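Local coordinates for protein 23S rRNA (guanine(2535)-N(1))-methyltransferase (Streptomyces viridochromogenes, PDB 1O9H) that methylates N1 of guanine 2535 in 23S ribosomal RNA with S-adenosyl-L-methionine as donor, conferring resistance to the orthosomycin antibiotic avilamycin, at residues D50-L55 and S76-I81; A211-S216 and G233-V238; H207-V212 and L239-D244. One frame throughout, in Å; residues are numbered along the deposited sequence.

Contact 1 of 3, residues D50-L55 and S76-I81; sequences DGPVTL and SLRQVI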
# COMPACT_ATOMS: atom_id res chain seq x y z
N ASP A 50 -20.40 0.04 3.21
CA ASP A 50 -19.52 0.69 2.25
C ASP A 50 -19.28 2.18 2.55
O ASP A 50 -19.79 2.73 3.53
CB ASP A 50 -20.05 0.47 0.83
CG ASP A 50 -21.44 0.99 0.65
OD1 ASP A 50 -22.20 1.00 1.65
OD2 ASP A 50 -21.86 1.40 -0.46
N GLY A 51 -18.47 2.81 1.72
CA GLY A 51 -18.08 4.19 1.94
C GLY A 51 -16.57 4.35 1.99
O GLY A 51 -15.84 3.37 1.91
N PRO A 52 -16.13 5.60 2.14
CA PRO A 52 -14.70 5.94 2.24
C PRO A 52 -13.99 5.21 3.38
O PRO A 52 -14.45 5.22 4.52
CB PRO A 52 -14.70 7.45 2.52
CG PRO A 52 -16.03 7.94 2.09
CD PRO A 52 -16.98 6.80 2.27
N VAL A 53 -12.86 4.61 3.05
CA VAL A 53 -12.13 3.73 3.93
C VAL A 53 -10.82 4.40 4.37
O VAL A 53 -10.20 5.12 3.61
CB VAL A 53 -11.82 2.43 3.18
CG1 VAL A 53 -10.81 1.59 3.90
CG2 VAL A 53 -13.12 1.64 2.96
N THR A 54 -10.43 4.14 5.62
CA THR A 54 -9.12 4.53 6.13
C THR A 54 -8.19 3.35 5.93
O THR A 54 -8.45 2.28 6.42
CB THR A 54 -9.22 4.90 7.61
OG1 THR A 54 -10.09 6.01 7.76
CG2 THR A 54 -7.90 5.38 8.17
N LEU A 55 -7.11 3.57 5.18
CA LEU A 55 -6.19 2.52 4.75
C LEU A 55 -4.84 2.70 5.43
O LEU A 55 -4.31 3.79 5.51
CB LEU A 55 -6.07 2.56 3.22
CG LEU A 55 -4.92 1.83 2.53
CD1 LEU A 55 -5.09 0.34 2.67
CD2 LEU A 55 -4.80 2.26 1.06
N SER A 76 -12.64 6.03 -3.00
CA SER A 76 -12.94 5.11 -1.90
C SER A 76 -12.11 5.38 -0.65
O SER A 76 -12.13 4.58 0.26
CB SER A 76 -12.75 3.64 -2.31
OG SER A 76 -13.02 3.46 -3.69
N LEU A 77 -11.38 6.48 -0.61
CA LEU A 77 -10.44 6.73 0.46
C LEU A 77 -10.73 8.03 1.19
O LEU A 77 -10.78 9.10 0.60
CB LEU A 77 -9.01 6.74 -0.10
CG LEU A 77 -8.46 5.44 -0.71
CD1 LEU A 77 -7.02 5.60 -1.01
CD2 LEU A 77 -8.62 4.24 0.19
N ARG A 78 -10.91 7.90 2.50
CA ARG A 78 -11.03 9.03 3.41
C ARG A 78 -9.61 9.50 3.78
O ARG A 78 -9.33 10.70 3.81
CB ARG A 78 -11.84 8.61 4.66
CG ARG A 78 -11.46 9.33 5.94
CD ARG A 78 -12.21 8.85 7.19
NE ARG A 78 -13.61 8.59 6.87
CZ ARG A 78 -14.54 9.52 6.68
NH1 ARG A 78 -14.27 10.81 6.79
NH2 ARG A 78 -15.78 9.14 6.36
N GLN A 79 -8.73 8.57 4.10
CA GLN A 79 -7.35 8.92 4.37
C GLN A 79 -6.43 7.71 4.42
O GLN A 79 -6.91 6.60 4.58
CB GLN A 79 -7.27 9.68 5.69
CG GLN A 79 -7.23 8.79 6.91
CD GLN A 79 -6.80 9.55 8.13
OE1 GLN A 79 -5.70 10.13 8.15
NE2 GLN A 79 -7.66 9.58 9.15
N VAL A 80 -5.13 7.94 4.29
CA VAL A 80 -4.15 6.84 4.35
C VAL A 80 -3.06 7.03 5.42
O VAL A 80 -2.56 8.13 5.64
CB VAL A 80 -3.50 6.60 3.00
CG1 VAL A 80 -4.56 6.45 1.93
CG2 VAL A 80 -2.53 7.68 2.64
N ILE A 81 -2.69 5.93 6.06
CA ILE A 81 -1.66 5.89 7.08
C ILE A 81 -0.47 5.07 6.57
O ILE A 81 -0.65 3.95 6.09
CB ILE A 81 -2.15 5.27 8.40
CG1 ILE A 81 -3.54 5.80 8.83
CG2 ILE A 81 -1.13 5.55 9.52
CD1 ILE A 81 -3.56 7.20 9.24
O HOH W 1 -12.94 5.67 7.94
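V53 to L55 pair in parallel with L77 to V80, the first two strands of the Rossmann-like methyltransferase sheet and the ends of a right-handed beta-alpha-beta crossover through helix 64-72. The axes of 53-55 and 79-81 run 4.8 Å apart at 22°. V53 bridges L77, but T54 pairs with Q79, so the register slips by one and R78 is the extra residue of a beta bulge. Four backbone bonds close the ladder. Before the slip, V53 N donates to S76 O and R78 N to V53 O; beyond it L55 N donates to Q79 O, and I81 N reaches L55 O at 2.7 Å.

V53, L55, L77 and V80 share one face, where L55 CD2 lies 4.3 Å from V80 CG1 and both side chains rest on L66 of the crossover helix. T54 and Q79 lie side by side on the other, with T54 CG2 3.7 Å from Q79 CG. R78 bends at chi3 (-40°) and crosses T54, bringing its guanidinium edge toward the hydroxyl. A water bridges the two, 2.9 Å from T54 OG1 and accepting a weak bond from R78 NE at 3.2 Å.

Contact 2 of 3, residues A211-S216 and G233-V238; sequences AVTDRS and GTRSAV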
# COMPACT_ATOMS: atom_id res chain seq x y z
N ALA A 211 -4.83 -7.46 4.67
CA ALA A 211 -4.40 -8.11 3.44
C ALA A 211 -2.87 -8.12 3.40
O ALA A 211 -2.26 -7.07 3.37
CB ALA A 211 -4.96 -7.35 2.23
N VAL A 212 -2.26 -9.30 3.43
CA VAL A 212 -0.80 -9.41 3.37
C VAL A 212 -0.41 -10.15 2.11
O VAL A 212 -1.14 -11.01 1.66
CB VAL A 212 -0.22 -10.14 4.60
CG1 VAL A 212 -0.48 -9.34 5.88
CG2 VAL A 212 -0.79 -11.53 4.73
N THR A 213 0.74 -9.79 1.55
CA THR A 213 1.25 -10.38 0.31
C THR A 213 2.67 -10.86 0.52
O THR A 213 3.43 -10.25 1.27
CB THR A 213 1.26 -9.33 -0.79
OG1 THR A 213 0.44 -8.22 -0.40
CG2 THR A 213 0.61 -9.86 -2.05
N ASP A 214 3.03 -11.95 -0.15
CA ASP A 214 4.37 -12.50 -0.10
C ASP A 214 4.75 -13.09 -1.44
O ASP A 214 3.90 -13.32 -2.30
CB ASP A 214 4.46 -13.57 1.00
CG ASP A 214 5.80 -13.55 1.75
OD1 ASP A 214 6.03 -14.48 2.55
OD2 ASP A 214 6.66 -12.66 1.62
N ARG A 215 6.05 -13.35 -1.62
CA ARG A 215 6.55 -14.00 -2.83
C ARG A 215 6.34 -15.52 -2.82
O ARG A 215 6.59 -16.19 -3.81
CB ARG A 215 8.03 -13.68 -3.03
CG ARG A 215 8.51 -13.72 -4.48
CD ARG A 215 8.13 -12.50 -5.31
NE ARG A 215 8.72 -12.55 -6.66
CZ ARG A 215 8.71 -11.53 -7.53
NH1 ARG A 215 8.16 -10.36 -7.22
NH2 ARG A 215 9.28 -11.69 -8.73
N SER A 216 5.87 -16.06 -1.69
CA SER A 216 5.59 -17.50 -1.59
C SER A 216 4.36 -17.94 -2.39
O SER A 216 3.71 -17.12 -3.05
CB SER A 216 5.43 -17.91 -0.12
OG SER A 216 4.10 -17.71 0.32
N GLY A 233 0.85 -15.35 -10.26
CA GLY A 233 2.23 -15.42 -10.72
C GLY A 233 3.10 -15.86 -9.56
O GLY A 233 2.92 -16.95 -9.02
N THR A 234 4.03 -14.98 -9.19
CA THR A 234 4.97 -15.24 -8.11
C THR A 234 4.39 -14.91 -6.74
O THR A 234 4.93 -15.33 -5.71
CB THR A 234 6.25 -14.41 -8.34
OG1 THR A 234 5.93 -13.01 -8.38
CG2 THR A 234 6.87 -14.69 -9.73
N ARG A 235 3.28 -14.17 -6.73
CA ARG A 235 2.72 -13.61 -5.50
C ARG A 235 1.52 -14.38 -4.95
O ARG A 235 0.76 -14.98 -5.71
CB ARG A 235 2.32 -12.15 -5.73
CG ARG A 235 3.45 -11.16 -5.51
CD ARG A 235 3.26 -10.27 -4.28
NE ARG A 235 4.48 -9.58 -3.88
CZ ARG A 235 5.09 -8.63 -4.60
NH1 ARG A 235 6.20 -8.07 -4.13
NH2 ARG A 235 4.61 -8.24 -5.78
N SER A 236 1.36 -14.33 -3.63
CA SER A 236 0.21 -14.90 -2.93
C SER A 236 -0.29 -13.95 -1.81
O SER A 236 0.50 -13.22 -1.21
CB SER A 236 0.54 -16.28 -2.36
OG SER A 236 1.42 -16.20 -1.26
N ALA A 237 -1.60 -13.98 -1.56
CA ALA A 237 -2.22 -13.08 -0.58
C ALA A 237 -3.26 -13.78 0.28
O ALA A 237 -4.00 -14.64 -0.20
CB ALA A 237 -2.85 -11.89 -1.30
N VAL A 238 -3.31 -13.41 1.55
CA VAL A 238 -4.32 -13.90 2.48
C VAL A 238 -5.00 -12.71 3.18
O VAL A 238 -4.35 -11.74 3.55
CB VAL A 238 -3.71 -14.88 3.52
CG1 VAL A 238 -2.81 -14.15 4.51
CG2 VAL A 238 -4.80 -15.66 4.26
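Backbone bonds tie V212 to V238 and D214 to S236 as two hydrogen-bonded pairs of an antiparallel ladder, with T213 and A237 forming the non-hydrogen-bonded pair between them. The V212-V238 bonds are the longer, 3.2 Å for both V212 N to V238 O and V238 N to V212 O. D214 N to S236 O and S236 N to D214 O are both 3.0 Å.

Among the side-chain polar contacts, S236 reaches past the end of strand 209-214: its hydroxyl, held between the backbone N and carbonyl carbon (chi1 72°), donates to S216 O at 3.0 Å from high above the carbonyl plane. S216 OG makes a weak bond to K218 O. D214, on the same face as S236, accepts from V188 N through OD1.

Apolar contact is slighter. V212 and V238 stand side by side on the face they share with D214 and S236. On the other face T213 CG2 lies 3.5 Å from R235 CD, the two side chains crossing at about a right angle.

Two arginines meet at the end of the contact. R215 bends at chi2 (78°) and runs alongside T234, whose OG1 sits 3.2 Å above the centre of the guanidinium plane. R215 NH1 approaches a face of the R235 guanidinium, 4.3 Å from R235 NH1. R235 NH1 is salt-bridged to D175, and that carboxylate probably offsets the proximity of the like charges, so the R235 end of strand 235-241 is tied across 209-214 to strand 171-175 by charge, beside the backbone ladder with 209-214.

Contact 3 of 3, residues H207-V212 and L239-D244; sequences HAVIAV and LVRAAD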
# COMPACT_ATOMS: atom_id res chain seq x y z
N HIS A 207 -14.07 -5.07 12.74
CA HIS A 207 -14.46 -5.35 11.35
C HIS A 207 -13.30 -5.25 10.32
O HIS A 207 -13.43 -5.72 9.20
CB HIS A 207 -15.58 -4.38 10.97
CG HIS A 207 -15.09 -2.99 10.73
ND1 HIS A 207 -14.95 -2.47 9.47
CD2 HIS A 207 -14.67 -2.03 11.59
CE1 HIS A 207 -14.47 -1.24 9.56
NE2 HIS A 207 -14.29 -0.95 10.84
N ALA A 208 -12.18 -4.65 10.70
CA ALA A 208 -11.07 -4.38 9.77
C ALA A 208 -10.59 -5.61 9.02
O ALA A 208 -10.52 -6.69 9.58
CB ALA A 208 -9.92 -3.75 10.50
N VAL A 209 -10.30 -5.46 7.73
CA VAL A 209 -9.72 -6.53 6.93
C VAL A 209 -8.22 -6.29 6.79
O VAL A 209 -7.78 -5.16 6.55
CB VAL A 209 -10.40 -6.62 5.54
CG1 VAL A 209 -9.74 -7.69 4.69
CG2 VAL A 209 -11.88 -6.93 5.68
N ILE A 210 -7.43 -7.35 6.93
CA ILE A 210 -5.97 -7.28 6.80
C ILE A 210 -5.55 -8.09 5.59
O ILE A 210 -5.87 -9.26 5.51
CB ILE A 210 -5.28 -7.86 8.04
CG1 ILE A 210 -5.75 -7.15 9.31
CG2 ILE A 210 -3.75 -7.72 7.94
CD1 ILE A 210 -5.39 -7.89 10.57
N ALA A 211 -4.83 -7.46 4.67
CA ALA A 211 -4.40 -8.11 3.44
C ALA A 211 -2.87 -8.12 3.40
O ALA A 211 -2.26 -7.07 3.37
CB ALA A 211 -4.96 -7.35 2.23
N VAL A 212 -2.26 -9.30 3.43
CA VAL A 212 -0.80 -9.41 3.37
C VAL A 212 -0.41 -10.15 2.11
O VAL A 212 -1.14 -11.01 1.66
CB VAL A 212 -0.22 -10.14 4.60
CG1 VAL A 212 -0.48 -9.34 5.88
CG2 VAL A 212 -0.79 -11.53 4.73
N LEU A 239 -6.32 -12.80 3.35
CA LEU A 239 -7.12 -11.74 3.98
C LEU A 239 -7.71 -12.27 5.25
O LEU A 239 -8.31 -13.33 5.25
CB LEU A 239 -8.25 -11.30 3.06
CG LEU A 239 -7.84 -10.94 1.62
CD1 LEU A 239 -9.02 -10.35 0.87
CD2 LEU A 239 -6.68 -9.96 1.63
N VAL A 240 -7.53 -11.55 6.35
CA VAL A 240 -8.09 -11.95 7.63
C VAL A 240 -8.82 -10.79 8.32
O VAL A 240 -8.55 -9.62 8.06
CB VAL A 240 -6.98 -12.50 8.59
CG1 VAL A 240 -6.36 -13.76 8.00
CG2 VAL A 240 -5.92 -11.46 8.89
N ARG A 241 -9.73 -11.13 9.22
CA ARG A 241 -10.50 -10.12 9.93
C ARG A 241 -9.92 -9.97 11.32
O ARG A 241 -9.57 -10.96 11.95
CB ARG A 241 -11.97 -10.52 10.00
CG ARG A 241 -12.80 -9.62 10.91
CD ARG A 241 -14.26 -9.54 10.55
NE ARG A 241 -14.49 -8.87 9.27
CZ ARG A 241 -14.87 -9.47 8.15
NH1 ARG A 241 -15.06 -10.78 8.09
NH2 ARG A 241 -15.05 -8.75 7.07
N ALA A 242 -9.80 -8.73 11.77
CA ALA A 242 -9.27 -8.43 13.10
C ALA A 242 -9.96 -9.22 14.21
O ALA A 242 -9.29 -9.72 15.13
CB ALA A 242 -9.39 -6.93 13.38
N ALA A 243 -11.29 -9.34 14.13
CA ALA A 243 -12.07 -10.09 15.13
C ALA A 243 -11.66 -11.56 15.23
O ALA A 243 -11.50 -12.09 16.33
CB ALA A 243 -13.56 -9.97 14.82
N ASP A 244 -11.50 -12.21 14.08
CA ASP A 244 -11.06 -13.60 13.99
C ASP A 244 -9.68 -13.83 14.58
O ASP A 244 -9.45 -14.84 15.24
CB ASP A 244 -11.05 -14.06 12.53
CG ASP A 244 -12.45 -14.19 11.94
OD1 ASP A 244 -13.40 -14.37 12.72
OD2 ASP A 244 -12.69 -14.12 10.72
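L239 pairs with A211, non-hydrogen-bonded, in the antiparallel ladder that joins strand 235-241 to strand 209-214 in the Rossmann-like sheet. The short strand axes approach to 4.6 Å at 154°. L239 CB packs 4.2 Å from V209 CG1, on the face that also carries A211 and R241.

V240 faces I210 in a hydrogen-bonded pair: I210 N to V240 O is 2.8 Å, and V240 N returns to I210 O at 3.0 Å. Their side chains occupy the other face. A V240 chi1 of -63° sets CG1 anti to the carbonyl carbon and leaves V240 CG2 between the backbone N and that carbon, within 3.8 Å of I210 CB and also touching I210 CD1. Both residues pack on L197 of helix 190-201.

R241 pairs with V209 and holds the N-cap position of helix 242-248. Its side chain turns back to the start of the facing segment: after an extended start it bends at chi3 (-67°), which brings the guanidinium edge to the H207 carbonyl, where R241 NE makes a weak but fairly straight bond to H207 O at 3.3 Å.

At A242, the first helical residue, the chain leaves the sheet. Its methyl packs on A201 of helix 190-201, yet A242 N still donates to A208 O at 3.1 Å.

All three contacts belong to one seven-stranded mixed sheet, ordered 147-151, 77-84, 53-57, 171-175, 209-214, 235-241, 228-232. Contact 1 comes first along the chain, among the parallel strands; contacts 2 and 3 follow and overlap at A211 and V212. These two divide the pairing of strands 209-214 and 235-241 between opposite ends, their centres about 15 Å apart. Contact 1 lies about 15 Å from contact 3 and about 23 Å from contact 2, centre to centre, without touching either. Strand 171-175 fills the gap, bonding to 53-57 on one flank and 209-214 on the other, so the parallel and antiparallel parts form one continuous methyltransferase core.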